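Local coordinates for protein post-proline cleaving enzyme (Rickettsia typhi, PDB 4HVT) that probably works as a serine-type oligopeptidase that cleaves short peptides after proline residues, at residues Leu305-Trp310 with Glu525-Ala530; Gly486-Ile491 with Thr609-Pro614; Ile533-Ala538 with Gly565-Leu570; Ile659-Leu664 with Thr670-Leu675. All coordinates share one frame; numbering follows the deposited sequence.

Interaction 1: Leu305-Trp310 with Glu525-Ala530; sequences LLRSDW and EWHKSA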
loop_
_atom_site.group_PDB
_atom_site.type_symbol
_atom_site.label_atom_id
_atom_site.label_comp_id
_atom_site.label_asym_id
_atom_site.label_seq_id
_atom_site.Cartn_x
_atom_site.Cartn_y
_atom_site.Cartn_z
ATOM N N LEU A 305 -3.645 -4.148 18.301
ATOM C CA LEU A 305 -2.856 -5.288 17.850
ATOM C C LEU A 305 -1.499 -5.282 18.532
ATOM O O LEU A 305 -0.872 -4.237 18.610
ATOM C CB LEU A 305 -2.631 -5.212 16.335
ATOM C CG LEU A 305 -1.757 -6.268 15.651
ATOM C CD1 LEU A 305 -2.419 -7.625 15.816
ATOM C CD2 LEU A 305 -1.513 -5.906 14.204
ATOM N N LEU A 306 -1.052 -6.471 18.936
ATOM C CA LEU A 306 0.270 -6.652 19.531
ATOM C C LEU A 306 1.279 -7.111 18.489
ATOM O O LEU A 306 1.036 -8.046 17.765
ATOM C CB LEU A 306 0.220 -7.620 20.710
ATOM C CG LEU A 306 -0.829 -7.355 21.794
ATOM C CD1 LEU A 306 -0.626 -8.304 22.966
ATOM C CD2 LEU A 306 -0.818 -5.891 22.238
ATOM N N ARG A 307 2.441 -6.464 18.499
ATOM C CA ARG A 307 3.568 -6.910 17.674
ATOM C C ARG A 307 4.521 -7.804 18.514
ATOM O O ARG A 307 5.305 -8.597 17.958
ATOM C CB ARG A 307 4.313 -5.678 17.112
ATOM C CG ARG A 307 5.644 -6.029 16.483
ATOM C CD ARG A 307 6.140 -4.912 15.579
ATOM N NE ARG A 307 7.557 -5.082 15.241
ATOM C CZ ARG A 307 8.035 -5.804 14.233
ATOM N NH1 ARG A 307 7.212 -6.490 13.458
ATOM N NH2 ARG A 307 9.378 -5.927 14.055
ATOM N N SER A 308 4.543 -7.590 19.837
ATOM C CA SER A 308 5.342 -8.377 20.755
ATOM C C SER A 308 4.483 -8.970 21.854
ATOM O O SER A 308 3.370 -8.469 22.122
ATOM C CB SER A 308 6.453 -7.507 21.368
ATOM O OG SER A 308 7.297 -7.006 20.361
ATOM N N ASP A 309 5.021 -10.011 22.511
ATOM C CA ASP A 309 4.330 -10.566 23.691
ATOM C C ASP A 309 4.190 -9.473 24.748
ATOM O O ASP A 309 5.072 -8.626 24.887
ATOM C CB ASP A 309 5.122 -11.692 24.352
ATOM C CG ASP A 309 5.280 -12.922 23.493
ATOM O OD1 ASP A 309 4.583 -13.107 22.466
ATOM O OD2 ASP A 309 6.189 -13.731 23.885
ATOM N N TRP A 310 3.064 -9.481 25.448
ATOM C CA TRP A 310 2.800 -8.533 26.526
ATOM C C TRP A 310 2.548 -9.297 27.842
ATOM O O TRP A 310 1.537 -9.974 27.936
ATOM C CB TRP A 310 1.566 -7.732 26.163
ATOM C CG TRP A 310 1.214 -6.616 27.075
ATOM C CD1 TRP A 310 1.929 -6.148 28.169
ATOM C CD2 TRP A 310 0.059 -5.789 26.981
ATOM N NE1 TRP A 310 1.257 -5.081 28.743
ATOM C CE2 TRP A 310 0.116 -4.836 28.022
ATOM C CE3 TRP A 310 -1.023 -5.760 26.130
ATOM C CZ2 TRP A 310 -0.885 -3.853 28.192
ATOM C CZ3 TRP A 310 -2.001 -4.812 26.282
ATOM C CH2 TRP A 310 -1.921 -3.840 27.273
ATOM N N GLU A 525 6.399 -12.727 13.891
ATOM C CA GLU A 525 7.588 -13.588 13.818
ATOM C C GLU A 525 7.991 -13.838 12.360
ATOM O O GLU A 525 9.161 -14.043 12.045
ATOM C CB GLU A 525 7.336 -14.932 14.486
ATOM N N TRP A 526 7.018 -13.924 11.465
ATOM C CA TRP A 526 7.285 -14.128 10.040
ATOM C C TRP A 526 8.093 -12.973 9.477
ATOM O O TRP A 526 9.007 -13.175 8.684
ATOM C CB TRP A 526 5.962 -14.283 9.268
ATOM C CG TRP A 526 6.046 -14.956 7.926
ATOM C CD1 TRP A 526 5.776 -14.406 6.724
ATOM C CD2 TRP A 526 6.395 -16.297 7.678
ATOM N NE1 TRP A 526 5.942 -15.317 5.730
ATOM C CE2 TRP A 526 6.341 -16.496 6.286
ATOM C CE3 TRP A 526 6.755 -17.372 8.504
ATOM C CZ2 TRP A 526 6.581 -17.736 5.701
ATOM C CZ3 TRP A 526 7.038 -18.593 7.912
ATOM C CH2 TRP A 526 6.951 -18.762 6.527
ATOM N N HIS A 527 7.832 -11.775 10.001
ATOM C CA HIS A 527 8.563 -10.562 9.642
ATOM C C HIS A 527 9.959 -10.540 10.269
ATOM O O HIS A 527 10.996 -10.356 9.583
ATOM C CB HIS A 527 7.755 -9.345 10.066
ATOM C CG HIS A 527 8.507 -8.061 9.927
ATOM N ND1 HIS A 527 8.532 -7.120 10.925
ATOM C CD2 HIS A 527 9.342 -7.595 8.953
ATOM C CE1 HIS A 527 9.359 -6.140 10.582
ATOM N NE2 HIS A 527 9.835 -6.386 9.381
ATOM N N LYS A 528 9.972 -10.684 11.581
ATOM C CA LYS A 528 11.215 -10.572 12.386
ATOM C C LYS A 528 12.263 -11.568 11.909
ATOM O O LYS A 528 13.476 -11.271 11.980
ATOM C CB LYS A 528 10.881 -10.794 13.868
ATOM C CG LYS A 528 10.164 -9.612 14.502
ATOM C CD LYS A 528 9.668 -9.940 15.908
ATOM C CE LYS A 528 8.563 -9.002 16.376
ATOM N NZ LYS A 528 8.387 -9.110 17.860
ATOM N N SER A 529 11.819 -12.728 11.398
ATOM C CA SER A 529 12.700 -13.747 10.870
ATOM C C SER A 529 13.631 -13.324 9.722
ATOM O O SER A 529 14.649 -13.998 9.486
ATOM C CB SER A 529 11.868 -14.955 10.383
ATOM O OG SER A 529 11.478 -15.658 11.573
ATOM N N ALA A 530 13.244 -12.292 8.984
ATOM C CA ALA A 530 14.010 -11.735 7.868
ATOM C C ALA A 530 14.237 -10.239 7.989
ATOM O O ALA A 530 14.567 -9.563 7.017
ATOM C CB ALA A 530 13.371 -12.094 6.537
#

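Interaction 2: Gly486-Ile491 with Thr609-Pro614; sequences GGFQVI and TEYGDP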
loop_
_atom_site.group_PDB
_atom_site.type_symbol
_atom_site.label_atom_id
_atom_site.label_comp_id
_atom_site.label_asym_id
_atom_site.label_seq_id
_atom_site.Cartn_x
_atom_site.Cartn_y
_atom_site.Cartn_z
ATOM N N GLY A 486 8.013 -9.314 0.723
ATOM C CA GLY A 486 8.903 -9.764 1.791
ATOM C C GLY A 486 9.548 -8.691 2.659
ATOM O O GLY A 486 10.780 -8.614 2.831
ATOM N N GLY A 487 8.718 -7.859 3.249
ATOM C CA GLY A 487 9.205 -6.824 4.170
ATOM C C GLY A 487 8.067 -6.222 4.957
ATOM O O GLY A 487 6.918 -6.322 4.571
ATOM N N PHE A 488 8.430 -5.561 6.055
ATOM C CA PHE A 488 7.545 -4.627 6.755
ATOM C C PHE A 488 6.312 -5.299 7.324
ATOM O O PHE A 488 5.340 -4.603 7.635
ATOM C CB PHE A 488 7.224 -3.386 5.900
ATOM C CG PHE A 488 8.462 -2.585 5.511
ATOM C CD1 PHE A 488 9.088 -1.773 6.413
ATOM C CD2 PHE A 488 9.043 -2.714 4.258
ATOM C CE1 PHE A 488 10.183 -1.042 6.077
ATOM C CE2 PHE A 488 10.160 -2.015 3.933
ATOM C CZ PHE A 488 10.730 -1.153 4.848
ATOM N N GLN A 489 6.359 -6.617 7.507
ATOM C CA GLN A 489 5.194 -7.367 8.032
ATOM C C GLN A 489 4.001 -7.217 7.108
ATOM O O GLN A 489 2.817 -7.426 7.494
ATOM C CB GLN A 489 4.863 -6.963 9.493
ATOM C CG GLN A 489 4.199 -8.086 10.262
ATOM C CD GLN A 489 3.848 -7.780 11.701
ATOM O OE1 GLN A 489 4.575 -7.043 12.350
ATOM N NE2 GLN A 489 2.725 -8.355 12.214
ATOM N N VAL A 490 4.254 -6.931 5.840
ATOM C CA VAL A 490 3.175 -6.834 4.857
ATOM C C VAL A 490 2.639 -8.225 4.473
ATOM O O VAL A 490 3.395 -9.119 4.091
ATOM C CB VAL A 490 3.608 -6.108 3.601
ATOM C CG1 VAL A 490 2.602 -6.358 2.466
ATOM C CG2 VAL A 490 3.901 -4.644 3.922
ATOM N N ILE A 491 1.318 -8.399 4.559
ATOM C CA ILE A 491 0.685 -9.659 4.128
ATOM C C ILE A 491 0.444 -9.583 2.635
ATOM O O ILE A 491 -0.328 -8.734 2.202
ATOM C CB ILE A 491 -0.680 -9.888 4.839
ATOM C CG1 ILE A 491 -0.478 -9.940 6.373
ATOM C CG2 ILE A 491 -1.349 -11.138 4.298
ATOM C CD1 ILE A 491 -1.766 -9.898 7.186
ATOM N N THR A 609 15.364 0.433 11.019
ATOM C CA THR A 609 15.010 -0.758 11.784
ATOM C C THR A 609 14.608 -1.917 10.903
ATOM O O THR A 609 14.523 -3.052 11.398
ATOM C CB THR A 609 13.889 -0.446 12.822
ATOM O OG1 THR A 609 12.755 0.102 12.132
ATOM C CG2 THR A 609 14.386 0.493 13.875
ATOM N N GLU A 610 14.352 -1.676 9.611
ATOM C CA GLU A 610 14.059 -2.737 8.667
ATOM C C GLU A 610 15.349 -3.339 8.087
ATOM O O GLU A 610 15.406 -4.529 7.899
ATOM C CB GLU A 610 13.122 -2.293 7.537
ATOM C CG GLU A 610 12.676 -3.429 6.642
ATOM C CD GLU A 610 11.710 -4.422 7.252
ATOM O OE1 GLU A 610 11.315 -4.179 8.427
ATOM O OE2 GLU A 610 11.354 -5.443 6.546
ATOM N N TYR A 611 16.331 -2.515 7.766
ATOM C CA TYR A 611 17.477 -2.990 7.004
ATOM C C TYR A 611 18.788 -3.026 7.795
ATOM O O TYR A 611 19.739 -3.664 7.377
ATOM C CB TYR A 611 17.662 -2.111 5.773
ATOM C CG TYR A 611 16.482 -2.110 4.811
ATOM C CD1 TYR A 611 16.090 -3.268 4.105
ATOM C CD2 TYR A 611 15.780 -0.946 4.583
ATOM C CE1 TYR A 611 14.988 -3.255 3.253
ATOM C CE2 TYR A 611 14.687 -0.927 3.727
ATOM C CZ TYR A 611 14.322 -2.078 3.049
ATOM O OH TYR A 611 13.226 -2.021 2.211
ATOM N N GLY A 612 18.785 -2.431 8.970
ATOM C CA GLY A 612 20.052 -2.182 9.716
ATOM C C GLY A 612 20.660 -0.872 9.276
ATOM O O GLY A 612 20.344 -0.357 8.205
ATOM N N ASP A 613 21.544 -0.339 10.122
ATOM C CA ASP A 613 22.216 0.927 9.919
ATOM C C ASP A 613 23.581 0.741 9.210
ATOM O O ASP A 613 24.505 0.246 9.810
ATOM C CB ASP A 613 22.391 1.614 11.258
ATOM C CG ASP A 613 22.838 3.011 11.129
ATOM O OD1 ASP A 613 23.312 3.435 10.048
ATOM O OD2 ASP A 613 22.705 3.737 12.114
ATOM N N PRO A 614 23.688 1.156 7.946
ATOM C CA PRO A 614 25.014 1.055 7.275
ATOM C C PRO A 614 26.187 1.785 7.927
ATOM O O PRO A 614 27.347 1.553 7.494
ATOM C CB PRO A 614 24.747 1.620 5.859
ATOM C CG PRO A 614 23.310 2.037 5.774
ATOM C CD PRO A 614 22.679 1.876 7.131
#

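Interaction 3: Ile533-Ala538 with Gly565-Leu570; sequences IKRQTA and GSNGGL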
loop_
_atom_site.group_PDB
_atom_site.type_symbol
_atom_site.label_atom_id
_atom_site.label_comp_id
_atom_site.label_asym_id
_atom_site.label_seq_id
_atom_site.Cartn_x
_atom_site.Cartn_y
_atom_site.Cartn_z
ATOM N N ILE A 533 19.527 -7.588 9.738
ATOM C CA ILE A 533 20.662 -8.382 9.256
ATOM C C ILE A 533 20.233 -9.817 8.913
ATOM O O ILE A 533 21.050 -10.579 8.466
ATOM C CB ILE A 533 21.839 -8.440 10.264
ATOM C CG1 ILE A 533 21.476 -9.035 11.627
ATOM C CG2 ILE A 533 22.437 -7.063 10.510
ATOM C CD1 ILE A 533 22.677 -9.209 12.577
ATOM N N LYS A 534 18.969 -10.175 9.196
ATOM C CA LYS A 534 18.447 -11.486 8.798
ATOM C C LYS A 534 17.796 -11.439 7.425
ATOM O O LYS A 534 17.148 -12.399 7.008
ATOM C CB LYS A 534 17.436 -11.985 9.815
ATOM C CG LYS A 534 17.997 -12.279 11.175
ATOM C CD LYS A 534 16.904 -12.622 12.168
ATOM C CE LYS A 534 17.512 -12.891 13.519
ATOM N NZ LYS A 534 16.523 -13.665 14.313
ATOM N N ARG A 535 18.015 -10.363 6.685
ATOM C CA ARG A 535 17.317 -10.234 5.390
ATOM C C ARG A 535 17.569 -11.396 4.428
ATOM O O ARG A 535 16.688 -11.746 3.612
ATOM C CB ARG A 535 17.648 -8.918 4.660
ATOM C CG ARG A 535 16.505 -7.894 4.642
ATOM C CD ARG A 535 15.308 -8.408 3.855
ATOM N NE ARG A 535 14.332 -7.350 3.543
ATOM C CZ ARG A 535 13.432 -6.880 4.408
ATOM N NH1 ARG A 535 13.351 -7.360 5.629
ATOM N NH2 ARG A 535 12.641 -5.897 4.023
ATOM N N GLN A 536 18.771 -11.967 4.487
ATOM C CA GLN A 536 19.047 -13.112 3.613
ATOM C C GLN A 536 18.045 -14.256 3.712
ATOM O O GLN A 536 17.877 -15.022 2.736
ATOM C CB GLN A 536 20.480 -13.606 3.858
ATOM C CG GLN A 536 20.910 -14.678 2.897
ATOM C CD GLN A 536 21.085 -14.148 1.466
ATOM O OE1 GLN A 536 21.616 -13.084 1.243
ATOM N NE2 GLN A 536 20.614 -14.910 0.486
ATOM N N THR A 537 17.342 -14.373 4.842
ATOM C CA THR A 537 16.314 -15.371 5.007
ATOM C C THR A 537 15.161 -15.143 3.975
ATOM O O THR A 537 14.713 -16.099 3.332
ATOM C CB THR A 537 15.821 -15.402 6.470
ATOM O OG1 THR A 537 16.846 -15.935 7.305
ATOM C CG2 THR A 537 14.526 -16.254 6.632
ATOM N N ALA A 538 14.754 -13.902 3.767
ATOM C CA ALA A 538 13.726 -13.593 2.775
ATOM C C ALA A 538 14.184 -14.045 1.396
ATOM O O ALA A 538 13.432 -14.669 0.650
ATOM C CB ALA A 538 13.406 -12.095 2.757
ATOM N N GLY A 565 8.674 -4.536 -6.550
ATOM C CA GLY A 565 8.662 -3.078 -6.491
ATOM C C GLY A 565 9.017 -2.623 -5.080
ATOM O O GLY A 565 8.644 -3.243 -4.138
ATOM N N SER A 566 9.659 -1.481 -4.968
ATOM C CA SER A 566 9.933 -0.846 -3.683
ATOM C C SER A 566 10.894 -1.774 -2.919
ATOM O O SER A 566 11.921 -2.147 -3.423
ATOM C CB SER A 566 8.597 -0.567 -2.960
ATOM O OG SER A 566 8.724 0.299 -1.867
ATOM N N ASN A 567 10.517 -2.231 -1.720
ATOM C CA ASN A 567 11.218 -3.321 -1.085
ATOM C C ASN A 567 11.407 -4.565 -1.926
ATOM O O ASN A 567 12.448 -5.256 -1.820
ATOM C CB ASN A 567 10.497 -3.696 0.232
ATOM C CG ASN A 567 11.248 -4.760 1.024
ATOM O OD1 ASN A 567 12.307 -4.514 1.551
ATOM N ND2 ASN A 567 10.708 -5.982 1.055
ATOM N N GLY A 568 10.407 -4.851 -2.750
ATOM C CA GLY A 568 10.446 -5.973 -3.690
ATOM C C GLY A 568 11.449 -5.713 -4.801
ATOM O O GLY A 568 11.919 -6.639 -5.430
ATOM N N GLY A 569 11.765 -4.442 -5.052
ATOM C CA GLY A 569 12.829 -4.070 -5.959
ATOM C C GLY A 569 14.200 -4.454 -5.453
ATOM O O GLY A 569 15.011 -4.903 -6.237
ATOM N N LEU A 570 14.441 -4.334 -4.136
ATOM C CA LEU A 570 15.647 -4.937 -3.498
ATOM C C LEU A 570 15.710 -6.446 -3.636
ATOM O O LEU A 570 16.712 -7.018 -4.064
ATOM C CB LEU A 570 15.757 -4.514 -2.014
ATOM C CG LEU A 570 16.867 -5.096 -1.194
ATOM C CD1 LEU A 570 18.223 -4.755 -1.799
ATOM C CD2 LEU A 570 16.781 -4.717 0.281
HETATM O O HOH W 1 13.958 -7.003 0.740
#

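Interaction 4: Ile659-Leu664 with Thr670-Leu675; sequences IFEYVL and TKTYFL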
loop_
_atom_site.group_PDB
_atom_site.type_symbol
_atom_site.label_atom_id
_atom_site.label_comp_id
_atom_site.label_asym_id
_atom_site.label_seq_id
_atom_site.Cartn_x
_atom_site.Cartn_y
_atom_site.Cartn_z
ATOM N N ILE A 659 21.215 4.627 -10.473
ATOM C CA ILE A 659 22.559 3.993 -10.262
ATOM C C ILE A 659 22.712 2.527 -10.719
ATOM O O ILE A 659 23.787 2.103 -11.278
ATOM C CB ILE A 659 23.084 4.219 -8.801
ATOM C CG1 ILE A 659 24.564 3.878 -8.698
ATOM C CG2 ILE A 659 22.344 3.420 -7.698
ATOM C CD1 ILE A 659 25.441 4.789 -9.504
ATOM N N PHE A 660 21.629 1.742 -10.520
ATOM C CA PHE A 660 21.639 0.379 -10.959
ATOM C C PHE A 660 21.775 0.353 -12.503
ATOM O O PHE A 660 22.522 -0.403 -13.001
ATOM C CB PHE A 660 20.383 -0.285 -10.522
ATOM C CG PHE A 660 20.393 -1.779 -10.602
ATOM C CD1 PHE A 660 21.475 -2.517 -10.164
ATOM C CD2 PHE A 660 19.218 -2.442 -10.962
ATOM C CE1 PHE A 660 21.460 -3.878 -10.211
ATOM C CE2 PHE A 660 19.189 -3.801 -10.984
ATOM C CZ PHE A 660 20.320 -4.524 -10.579
ATOM N N GLU A 661 20.955 1.156 -13.196
ATOM C CA GLU A 661 21.056 1.289 -14.676
ATOM C C GLU A 661 22.469 1.747 -15.075
ATOM O O GLU A 661 23.079 1.228 -16.006
ATOM C CB GLU A 661 20.045 2.302 -15.173
ATOM C CG GLU A 661 20.120 2.763 -16.620
ATOM C CD GLU A 661 19.952 1.637 -17.643
ATOM O OE1 GLU A 661 19.758 0.432 -17.311
ATOM O OE2 GLU A 661 20.089 1.958 -18.851
ATOM N N TYR A 662 22.968 2.758 -14.382
ATOM C CA TYR A 662 24.269 3.320 -14.757
ATOM C C TYR A 662 25.375 2.278 -14.671
ATOM O O TYR A 662 26.197 2.165 -15.602
ATOM C CB TYR A 662 24.588 4.545 -13.909
ATOM C CG TYR A 662 25.896 5.237 -14.331
ATOM C CD1 TYR A 662 27.109 4.814 -13.850
ATOM C CD2 TYR A 662 25.848 6.330 -15.153
ATOM C CE1 TYR A 662 28.284 5.459 -14.227
ATOM C CE2 TYR A 662 26.983 6.971 -15.558
ATOM C CZ TYR A 662 28.192 6.541 -15.087
ATOM O OH TYR A 662 29.284 7.220 -15.500
ATOM N N VAL A 663 25.398 1.510 -13.584
ATOM C CA VAL A 663 26.416 0.483 -13.413
ATOM C C VAL A 663 26.193 -0.711 -14.341
ATOM O O VAL A 663 27.137 -1.189 -14.971
ATOM C CB VAL A 663 26.559 0.029 -11.945
ATOM C CG1 VAL A 663 27.736 -0.941 -11.817
ATOM C CG2 VAL A 663 26.786 1.244 -11.080
ATOM N N LEU A 664 24.945 -1.187 -14.457
ATOM C CA LEU A 664 24.683 -2.363 -15.269
ATOM C C LEU A 664 24.892 -2.062 -16.734
ATOM O O LEU A 664 25.375 -2.923 -17.501
ATOM C CB LEU A 664 23.250 -2.872 -15.042
ATOM C CG LEU A 664 23.080 -4.022 -14.067
ATOM C CD1 LEU A 664 21.586 -4.358 -13.998
ATOM C CD2 LEU A 664 23.831 -5.257 -14.527
ATOM N N THR A 670 25.040 -8.074 -20.415
ATOM C CA THR A 670 23.726 -7.926 -19.779
ATOM C C THR A 670 22.912 -6.862 -20.537
ATOM O O THR A 670 23.437 -5.808 -20.909
ATOM C CB THR A 670 23.881 -7.556 -18.321
ATOM O OG1 THR A 670 24.625 -8.563 -17.599
ATOM C CG2 THR A 670 22.475 -7.417 -17.681
ATOM N N LYS A 671 21.644 -7.157 -20.792
ATOM C CA LYS A 671 20.760 -6.243 -21.508
ATOM C C LYS A 671 19.808 -5.629 -20.492
ATOM O O LYS A 671 19.238 -6.375 -19.716
ATOM C CB LYS A 671 19.974 -7.038 -22.529
ATOM C CG LYS A 671 19.011 -6.272 -23.396
ATOM C CD LYS A 671 19.691 -5.473 -24.461
ATOM C CE LYS A 671 18.672 -4.568 -25.134
ATOM N NZ LYS A 671 19.223 -3.911 -26.340
ATOM N N THR A 672 19.726 -4.304 -20.444
ATOM C CA THR A 672 18.815 -3.597 -19.489
ATOM C C THR A 672 17.900 -2.632 -20.252
ATOM O O THR A 672 18.313 -2.068 -21.308
ATOM C CB THR A 672 19.539 -2.753 -18.441
ATOM O OG1 THR A 672 20.120 -1.629 -19.100
ATOM C CG2 THR A 672 20.603 -3.557 -17.719
ATOM N N TYR A 673 16.712 -2.429 -19.665
ATOM C CA TYR A 673 15.666 -1.546 -20.130
ATOM C C TYR A 673 15.413 -0.648 -18.923
ATOM O O TYR A 673 15.416 -1.128 -17.808
ATOM C CB TYR A 673 14.399 -2.375 -20.553
ATOM C CG TYR A 673 14.666 -3.210 -21.803
ATOM C CD1 TYR A 673 14.446 -2.674 -23.048
ATOM C CD2 TYR A 673 15.156 -4.522 -21.725
ATOM C CE1 TYR A 673 14.721 -3.392 -24.205
ATOM C CE2 TYR A 673 15.446 -5.245 -22.878
ATOM C CZ TYR A 673 15.203 -4.674 -24.103
ATOM O OH TYR A 673 15.459 -5.360 -25.271
ATOM N N PHE A 674 15.284 0.641 -19.163
ATOM C CA PHE A 674 15.150 1.656 -18.130
ATOM C C PHE A 674 14.033 2.610 -18.496
ATOM O O PHE A 674 14.008 3.105 -19.620
ATOM C CB PHE A 674 16.482 2.382 -18.015
ATOM C CG PHE A 674 16.484 3.514 -17.036
ATOM C CD1 PHE A 674 16.678 3.258 -15.688
ATOM C CD2 PHE A 674 16.210 4.812 -17.451
ATOM C CE1 PHE A 674 16.647 4.291 -14.744
ATOM C CE2 PHE A 674 16.202 5.864 -16.525
ATOM C CZ PHE A 674 16.410 5.601 -15.170
ATOM N N LEU A 675 13.171 2.937 -17.516
ATOM C CA LEU A 675 12.029 3.823 -17.702
ATOM C C LEU A 675 11.963 4.754 -16.490
ATOM O O LEU A 675 11.685 4.304 -15.342
ATOM C CB LEU A 675 10.718 3.041 -17.795
ATOM C CG LEU A 675 10.558 2.126 -19.024
ATOM C CD1 LEU A 675 9.370 1.271 -18.784
ATOM C CD2 LEU A 675 10.322 2.953 -20.249
HETATM O O HOH W 2 18.486 1.024 -20.622
HETATM O O HOH W 3 24.247 -3.673 -19.884
#

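Interaction 1: Leu305-Trp310 with Glu525-Ala530
Arg307 and Lys528 lie across each other where the beta-propeller meets the alpha/beta-hydrolase part, the two-domain build of prolyl oligopeptidases. Arg307 sits in a propeller loop between strands 301-305 and 310-312. Lys528 and His527 belong to helix 524-528. The CB of Lys528 heads for the loop, and the chain runs on extended beyond CG. Its CG passes Arg307 NH2 at 3.8 Å. Further out, CE lies over the centre of one face of the guanidinium, 3.9 Å from Arg307 CZ. At the tip, NZ donates to the carbonyl O of Arg307 over 3.1 Å. This donor stands 35° from the carbonyl plane. A second, weak bond of 3.4 Å runs from Lys528 NZ to Ser308 OG, whose stronger partner is Asp291. Lys528 NZ and Arg307 NE are 4.9 Å apart.

His527 takes the edge of the same guanidinium. The Arg307 chain is extended from CG to NE. The two side chains cross at about a right angle, and their planes are 48° apart. Tyr267 makes a cation-pi contact with Arg307. On the far side of the His527 ring, NE2 bonds to Glu610, which is consistent with a proton on NE2 and a bare ND1. Arg307 NH1 donates to His527 ND1 over 2.9 Å, in the ring plane of His527, though His527 ND1 lies 20° out of the guanidinium plane.

Interaction 2: Gly486-Ile491 with Thr609-Pro614
Phe488 and Glu610 face each other with their CA atoms 7.0 Å apart. Phe488 lies in the loop that follows strand 480-483 of the alpha/beta-hydrolase sheet. The loop makes a type I' beta turn from Gly487 to Val490, closed by a bond of 3.0 Å from Val490 N to Gly487 O. The two central residues, Phe488 and Gln489, both have positive phi. On the other side, helix 608-611 ends at Tyr611, and Gly612 leaves it with positive phi.

The turn offers a backbone N-H to the helix. Phe488 N donates to Glu610 OE2 over 3.0 Å, and OE2 is met from above the carboxylate plane. The same oxygen forms a salt bridge with Arg535. OE1 bonds to Tyr267 OH and His527 NE2, so both oxygens of this buried carboxylate are held. The Glu610 chain bends at chi2 (71°), which folds the carboxylate back along the Phe488 ring. The two planes stack within 17°. Glu610 CG makes a CH-pi contact over the ring face, offset toward the rim, 3.7 Å from the Phe488 centroid. The same CG lies over the centre of a Tyr611 face. Gly487 CA also touches Glu610 OE2, at 3.5 Å.

Tyr611 meets the Phe488 ring in an offset edge-to-face pair. The edge of Phe488 points at the Tyr611 face, with centroids 5.9 Å apart and planes at 86°. Trp607 touches Phe488, whose side chain lies near the probable catalytic triad. Tyr611 OH bonds to Asn567 OD1 and lies at the edge of the Phe488 ring, near its plane, 3.5 Å from CE2.

Interaction 3: Ile533-Ala538 with Gly565-Leu570
Asn567 OD1 is gripped from several directions. Arg535 NH2 donates to it over 2.9 Å along a fairly straight N-H (159°), and the Tyr611 hydroxyl bonds to it as well. Water 1 also lies near, 3.1 Å from Asn567 OD1. That water accepts from Arg535 NE over 2.8 Å, so it probably bridges the two side chains beside the direct bond. The side chains come from opposite directions. The oxygen sits in the guanidinium plane, at its edge, while the amide plane stands almost upright to that plane (84°). The donor therefore meets the oxygen well to one side and tilted 32° from the carbonyl plane.

Asn567 opens helix 567-578, directly after Ser566. Ser566 and Gly568 fit the nucleophile elbow of alpha/beta hydrolases, a tight turn from strand to helix. Ser566 has the positive phi usual there, and its OG bonds to His682, as expected of a catalytic serine.

Arg535 bends at chi2 to reach across. Its NH2 also forms a salt bridge with Glu610, and NH1 bonds to Ala530 O.

Interaction 4: Ile659-Leu664 with Thr670-Leu675
Glu661 CB points toward strand 672-677, and the side chain meets both Thr672 and Phe674. Its CB lies 3.5 Å from Phe674 CD1, and CG follows along the same ring at 3.6 Å from CD1. The chain bends at chi2 (60°), which carries the carboxylate back over Phe674 CB to Thr672. There Thr672 OG1 donates to Glu661 OE1 over 2.8 Å, using the syn lone pair of that oxygen. The other oxygen, OE2, has its strongest partner in Arg42, a salt bridge. It also takes a bond of 2.6 Å from water 2, which donates onward to Thr672 O at 3.2 Å. The buried carboxylate is therefore held at both oxygens.

One turn on, Leu664 supplies the apolar part. Its CB packs on Thr672 CG2 at 3.8 Å, and its CD2 touches Thr670 CG2 at 4.1 Å.

Helix 655-664 and strand 672-677 complete a beta-alpha-beta unit that begins with strand 640-646. Their segments run roughly antiparallel, with 149° between their directions. Strand 672-677 is the outermost strand on this side of the hydrolase sheet and pairs with strand 640-646, while Arg42 comes from helix 34-51 beside it.

How the interactions relate
Interactions 1, 2 and 3 form one connected cluster, and interaction 4 stands apart. Centres lie about 7 Å apart for interactions 2 and 3, and about 12 Å for interactions 1 and 2. Glu610 and Gln489 tie interaction 2 to interaction 1, and Glu610 and Tyr611 tie it to interaction 3. Ala530 O bonds to Arg535 NH1, joining interactions 1 and 3, whose helices 524-528 and 536-551 follow each other. The cluster runs from the propeller loop 305-310 to the probable nucleophile elbow. Along the chain, interactions 1 and 2 cross, and interaction 3 falls between the segments of interaction 2. Interaction 4 comes last, its centre about 20 Å from that of interaction 3, on an outermost strand of the hydrolase sheet.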